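Local coordinates for hydrogenase (NiFe) small subunit HydA (PDB 3MYR), which carries the iron-sulfur clusters of a heterodimeric [NiFe] hydrogenase that probably oxidises hydrogen and passes the electrons to an acceptor, at residues 94-104 with 133-141. Numbering follows the deposited sequence.
Sequences YSILMETVEHA and MDLVRDKPV
The CA atoms of Met98 and Val136 lie 7.3 Å apart and those of Val101 and Lys139 7.8 Å, as helix 93-101 runs beside a chain that has just left helix 132-135 at Val136. Val136 spreads its two methyls over the helix: CG2 rests against Leu97 CD2 at 3.9 Å, CG1 against Val101 CG2. Leu135 crosses Leu97 at about a right angle and meets the edge of the Tyr94 ring near its plane. With CG beside the backbone N (chi1 -64°) and two further bends, Met98 lays CG over one face of that ring, offset toward the rim, and brings CE to 3.4 Å from Leu135 O. A water joins the same carbonyl to Tyr94 OH. Lys139 NZ grips Glu102 O at 2.7 Å, from above the carbonyl plane, and Val101 O weakly. A leucine in place of this lysine would probably leave the carbonyls of Val101 and Glu102 without their ammonium partner. Val101 and Lys139 touch Val107 of strand 106-110, Tyr94 and Leu135 touch Ile76 of strand 69-77, so both elements pack on the mainly parallel sheet of the N-terminal domain, which holds the Cys113-bound [4Fe-4S] cluster; helix 50-63 flanks helix 93-101.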
ATOM      1  N   TYR A  94       8.651  21.124   1.762  1.00 19.81           N
ATOM      2  CA  TYR A  94       9.616  21.972   1.056  1.00 20.75           C
ATOM      3  C   TYR A  94      10.768  22.374   1.968  1.00 21.82           C
ATOM      4  O   TYR A  94      11.984  22.276   1.617  1.00 23.10           O
ATOM      5  CB  TYR A  94       8.931  23.234   0.532  1.00 22.01           C
ATOM      6  CG  TYR A  94       9.923  24.196  -0.076  1.00 24.67           C
ATOM      7  CD1 TYR A  94      10.529  23.867  -1.295  1.00 25.71           C
ATOM      8  CD2 TYR A  94      10.404  25.319   0.641  1.00 24.79           C
ATOM      9  CE1 TYR A  94      11.489  24.684  -1.882  1.00 26.42           C
ATOM     10  CE2 TYR A  94      11.386  26.175   0.049  1.00 25.31           C
ATOM     11  CZ  TYR A  94      11.906  25.838  -1.229  1.00 29.70           C
ATOM     12  OH  TYR A  94      12.901  26.568  -1.892  1.00 28.35           O
ATOM     13  N   SER A  95      10.396  22.750   3.186  1.00 21.96           N
ATOM     14  CA  SER A  95      11.410  23.104   4.215  1.00 25.74           C
ATOM     15  C   SER A  95      12.386  21.911   4.521  1.00 23.60           C
ATOM     16  O   SER A  95      13.620  22.075   4.619  1.00 23.62           O
ATOM     17  CB  SER A  95      10.649  23.489   5.475  1.00 25.92           C
ATOM     18  OG  SER A  95      11.548  23.846   6.415  1.00 37.10           O
ATOM     19  N   ILE A  96      11.829  20.708   4.616  1.00 22.57           N
ATOM     20  CA  ILE A  96      12.612  19.510   4.940  1.00 22.19           C
ATOM     21  C   ILE A  96      13.532  19.143   3.759  1.00 22.07           C
ATOM     22  O   ILE A  96      14.707  18.835   3.923  1.00 22.69           O
ATOM     23  CB  ILE A  96      11.685  18.319   5.302  1.00 22.50           C
ATOM     24  CG1 ILE A  96      10.856  18.623   6.595  1.00 22.92           C
ATOM     25  CG2 ILE A  96      12.539  17.013   5.433  1.00 20.14           C
ATOM     26  CD1 ILE A  96       9.449  17.818   6.537  1.00 24.43           C
ATOM     27  N   LEU A  97      12.988  19.207   2.545  1.00 21.78           N
ATOM     28  CA  LEU A  97      13.775  18.976   1.347  1.00 20.54           C
ATOM     29  C   LEU A  97      15.002  19.889   1.318  1.00 21.70           C
ATOM     30  O   LEU A  97      16.162  19.384   1.206  1.00 23.23           O
ATOM     31  CB  LEU A  97      12.922  19.188   0.086  1.00 19.63           C
ATOM     32  CG  LEU A  97      13.719  19.169  -1.244  1.00 22.87           C
ATOM     33  CD1 LEU A  97      14.071  17.672  -1.521  1.00 18.07           C
ATOM     34  CD2 LEU A  97      12.815  19.637  -2.398  1.00 19.38           C
ATOM     35  N   MET A  98      14.781  21.201   1.452  1.00 20.80           N
ATOM     36  CA  MET A  98      15.862  22.139   1.231  1.00 22.22           C
ATOM     37  C   MET A  98      16.873  21.967   2.340  1.00 24.24           C
ATOM     38  O   MET A  98      18.071  21.982   2.083  1.00 24.33           O
ATOM     39  CB  MET A  98      15.378  23.625   1.132  1.00 21.89           C
ATOM     40  CG  MET A  98      14.425  23.873  -0.111  1.00 24.79           C
ATOM     41  SD  MET A  98      14.989  23.073  -1.631  1.00 27.41           S
ATOM     42  CE  MET A  98      16.364  24.206  -2.005  1.00 25.95           C
ATOM     43  N   GLU A  99      16.410  21.745   3.575  1.00 24.77           N
ATOM     44  CA  GLU A  99      17.366  21.624   4.688  1.00 26.19           C
ATOM     45  C   GLU A  99      18.159  20.262   4.598  1.00 26.21           C
ATOM     46  O   GLU A  99      19.343  20.234   4.867  1.00 25.54           O
ATOM     47  CB  GLU A  99      16.619  21.796   6.010  1.00 27.56           C
ATOM     48  CG  GLU A  99      17.136  20.935   7.154  1.00 40.67           C
ATOM     49  CD  GLU A  99      16.154  20.829   8.362  1.00 51.74           C
ATOM     50  OE1 GLU A  99      15.937  21.879   9.020  1.00 61.42           O
ATOM     51  OE2 GLU A  99      15.611  19.719   8.651  1.00 44.78           O
ATOM     52  N   THR A 100      17.543  19.171   4.133  1.00 23.21           N
ATOM     53  CA  THR A 100      18.223  17.903   4.109  1.00 23.86           C
ATOM     54  C   THR A 100      19.188  17.794   2.908  1.00 25.14           C
ATOM     55  O   THR A 100      20.285  17.236   3.036  1.00 26.21           O
ATOM     56  CB  THR A 100      17.192  16.788   4.019  1.00 23.77           C
ATOM     57  OG1 THR A 100      16.250  16.981   5.078  1.00 25.38           O
ATOM     58  CG2 THR A 100      17.818  15.446   4.181  1.00 27.66           C
ATOM     59  N   VAL A 101      18.837  18.372   1.761  1.00 23.65           N
ATOM     60  CA  VAL A 101      19.738  18.265   0.603  1.00 22.50           C
ATOM     61  C   VAL A 101      20.918  19.247   0.738  1.00 24.27           C
ATOM     62  O   VAL A 101      21.904  19.079   0.058  1.00 23.64           O
ATOM     63  CB  VAL A 101      19.057  18.449  -0.785  1.00 20.93           C
ATOM     64  CG1 VAL A 101      17.854  17.504  -0.935  1.00 21.42           C
ATOM     65  CG2 VAL A 101      18.626  19.910  -0.994  1.00 21.66           C
ATOM     66  N   GLU A 102      20.829  20.260   1.586  1.00 25.58           N
ATOM     67  CA  GLU A 102      21.870  21.310   1.595  1.00 27.66           C
ATOM     68  C   GLU A 102      23.309  20.744   1.684  1.00 29.03           C
ATOM     69  O   GLU A 102      24.159  21.117   0.923  1.00 25.76           O
ATOM     70  CB  GLU A 102      21.683  22.330   2.720  1.00 30.71           C
ATOM     71  CG  GLU A 102      22.666  23.514   2.497  1.00 37.39           C
ATOM     72  CD  GLU A 102      22.510  24.611   3.508  1.00 52.80           C
ATOM     73  OE1 GLU A 102      23.071  25.704   3.248  1.00 58.78           O
ATOM     74  OE2 GLU A 102      21.851  24.393   4.564  1.00 55.27           O
ATOM     75  N   HIS A 103      23.522  19.738   2.506  1.00 28.83           N
ATOM     76  CA  HIS A 103      24.864  19.147   2.631  1.00 29.07           C
ATOM     77  C   HIS A 103      24.983  17.722   2.142  1.00 28.67           C
ATOM     78  O   HIS A 103      25.920  17.033   2.543  1.00 27.56           O
ATOM     79  CB  HIS A 103      25.283  19.243   4.114  1.00 29.28           C
ATOM     80  CG  HIS A 103      25.399  20.670   4.592  1.00 33.79           C
ATOM     81  ND1 HIS A 103      26.287  21.575   4.020  1.00 39.96           N
ATOM     82  CD2 HIS A 103      24.660  21.377   5.487  1.00 33.79           C
ATOM     83  CE1 HIS A 103      26.124  22.764   4.583  1.00 39.98           C
ATOM     84  NE2 HIS A 103      25.164  22.664   5.497  1.00 41.62           N
ATOM     85  N   ALA A 104      24.044  17.267   1.292  1.00 26.56           N
ATOM     86  CA  ALA A 104      24.165  15.923   0.679  1.00 26.48           C
ATOM     87  C   ALA A 104      25.328  15.863  -0.317  1.00 25.71           C
ATOM     88  O   ALA A 104      25.596  16.871  -0.965  1.00 23.04           O
ATOM     89  CB  ALA A 104      22.840  15.524  -0.039  1.00 24.20           C
ATOM     90  N   MET A 133      14.338  18.293  -9.214  1.00 21.51           N
ATOM     91  CA  MET A 133      15.265  19.069 -10.060  1.00 23.75           C
ATOM     92  C   MET A 133      14.802  20.526 -10.252  1.00 22.62           C
ATOM     93  O   MET A 133      15.605  21.439 -10.360  1.00 23.64           O
ATOM     94  CB  MET A 133      15.441  18.365 -11.417  1.00 23.60           C
ATOM     95  CG  MET A 133      14.179  18.399 -12.290  1.00 27.68           C
ATOM     96  SD  MET A 133      14.229  17.360 -13.806  1.00 32.23           S
ATOM     97  CE  MET A 133      15.087  18.469 -14.930  1.00 34.97           C
ATOM     98  N   ASP A 134      13.494  20.761 -10.246  1.00 20.80           N
ATOM     99  CA  ASP A 134      12.993  22.142 -10.258  1.00 21.38           C
ATOM    100  C   ASP A 134      13.279  22.909  -8.972  1.00 21.88           C
ATOM    101  O   ASP A 134      13.500  24.110  -8.987  1.00 24.10           O
ATOM    102  CB  ASP A 134      11.479  22.194 -10.560  1.00 22.47           C
ATOM    103  CG  ASP A 134      11.168  21.905 -12.059  1.00 22.99           C
ATOM    104  OD1 ASP A 134      12.102  21.662 -12.868  1.00 30.06           O
ATOM    105  OD2 ASP A 134       9.990  21.824 -12.386  1.00 31.45           O
ATOM    106  N   LEU A 135      13.294  22.216  -7.861  1.00 20.47           N
ATOM    107  CA  LEU A 135      13.518  22.869  -6.567  1.00 23.08           C
ATOM    108  C   LEU A 135      14.951  22.859  -6.064  1.00 24.04           C
ATOM    109  O   LEU A 135      15.338  23.697  -5.207  1.00 25.21           O
ATOM    110  CB  LEU A 135      12.691  22.171  -5.528  1.00 21.23           C
ATOM    111  CG  LEU A 135      11.202  22.516  -5.350  1.00 26.23           C
ATOM    112  CD1 LEU A 135      10.529  23.799  -5.844  1.00 22.46           C
ATOM    113  CD2 LEU A 135      10.274  21.378  -4.910  1.00 22.83           C
ATOM    114  N   VAL A 136      15.729  21.896  -6.542  1.00 23.71           N
ATOM    115  CA  VAL A 136      17.033  21.683  -6.001  1.00 23.40           C
ATOM    116  C   VAL A 136      17.985  21.808  -7.164  1.00 25.32           C
ATOM    117  O   VAL A 136      18.104  20.885  -8.018  1.00 23.71           O
ATOM    118  CB  VAL A 136      17.183  20.259  -5.411  1.00 24.20           C
ATOM    119  CG1 VAL A 136      18.672  20.083  -4.919  1.00 21.78           C
ATOM    120  CG2 VAL A 136      16.195  20.069  -4.250  1.00 21.65           C
ATOM    121  N   ARG A 137      18.713  22.919  -7.189  1.00 24.85           N
ATOM    122  CA  ARG A 137      19.589  23.219  -8.321  1.00 28.49           C
ATOM    123  C   ARG A 137      21.067  23.179  -7.980  1.00 32.75           C
ATOM    124  O   ARG A 137      21.926  23.197  -8.879  1.00 34.14           O
ATOM    125  CB  ARG A 137      19.248  24.572  -8.947  1.00 27.92           C
ATOM    126  CG  ARG A 137      17.899  24.520  -9.763  1.00 29.25           C
ATOM    127  CD  ARG A 137      17.474  25.896 -10.228  1.00 29.72           C
ATOM    128  NE  ARG A 137      18.504  26.498 -11.075  1.00 26.95           N
ATOM    129  CZ  ARG A 137      18.893  26.042 -12.264  1.00 24.09           C
ATOM    130  NH1 ARG A 137      18.272  24.990 -12.834  1.00 21.07           N
ATOM    131  NH2 ARG A 137      19.856  26.715 -12.913  1.00 23.76           N
ATOM    132  N   ASP A 138      21.441  23.179  -6.721  1.00 32.45           N
ATOM    133  CA  ASP A 138      22.870  23.330  -6.656  1.00 39.48           C
ATOM    134  C   ASP A 138      23.597  22.056  -6.238  1.00 37.33           C
ATOM    135  O   ASP A 138      24.629  22.098  -5.657  1.00 36.46           O
ATOM    136  CB  ASP A 138      23.287  24.709  -6.049  1.00 41.28           C
ATOM    137  CG  ASP A 138      22.785  25.942  -6.968  1.00 51.15           C
ATOM    138  OD1 ASP A 138      23.338  26.172  -8.118  1.00 49.97           O
ATOM    139  OD2 ASP A 138      21.783  26.632  -6.544  1.00 55.10           O
ATOM    140  N   LYS A 139      23.002  20.915  -6.627  1.00 36.03           N
ATOM    141  CA  LYS A 139      23.314  19.591  -6.165  1.00 32.28           C
ATOM    142  C   LYS A 139      23.239  18.620  -7.331  1.00 31.25           C
ATOM    143  O   LYS A 139      22.397  18.757  -8.165  1.00 28.94           O
ATOM    144  CB  LYS A 139      22.224  19.172  -5.226  1.00 32.48           C
ATOM    145  CG  LYS A 139      22.703  18.573  -4.041  1.00 37.74           C
ATOM    146  CD  LYS A 139      23.224  19.677  -3.066  1.00 38.51           C
ATOM    147  CE  LYS A 139      24.429  19.106  -2.490  1.00 36.35           C
ATOM    148  NZ  LYS A 139      24.956  19.858  -1.346  1.00 38.68           N
ATOM    149  N   PRO A 140      24.074  17.564  -7.332  1.00 28.84           N
ATOM    150  CA  PRO A 140      23.864  16.572  -8.359  1.00 27.35           C
ATOM    151  C   PRO A 140      22.543  15.828  -8.062  1.00 25.10           C
ATOM    152  O   PRO A 140      22.336  15.349  -6.909  1.00 23.35           O
ATOM    153  CB  PRO A 140      25.043  15.583  -8.153  1.00 28.72           C
ATOM    154  CG  PRO A 140      26.106  16.398  -7.405  1.00 27.09           C
ATOM    155  CD  PRO A 140      25.236  17.284  -6.489  1.00 27.81           C
ATOM    156  N   VAL A 141      21.681  15.722  -9.073  1.00 22.11           N
ATOM    157  CA  VAL A 141      20.395  15.035  -8.917  1.00 23.14           C
ATOM    158  C   VAL A 141      20.332  13.922  -9.960  1.00 22.41           C
ATOM    159  O   VAL A 141      20.511  14.140 -11.152  1.00 24.29           O
ATOM    160  CB  VAL A 141      19.142  16.012  -9.034  1.00 21.37           C
ATOM    161  CG1 VAL A 141      17.772  15.157  -9.080  1.00 20.10           C
ATOM    162  CG2 VAL A 141      19.068  16.989  -7.818  1.00 23.83           C
TER
HETATM  163  O   HOH W   1      13.878  25.835  -4.295  1.00 16.68           O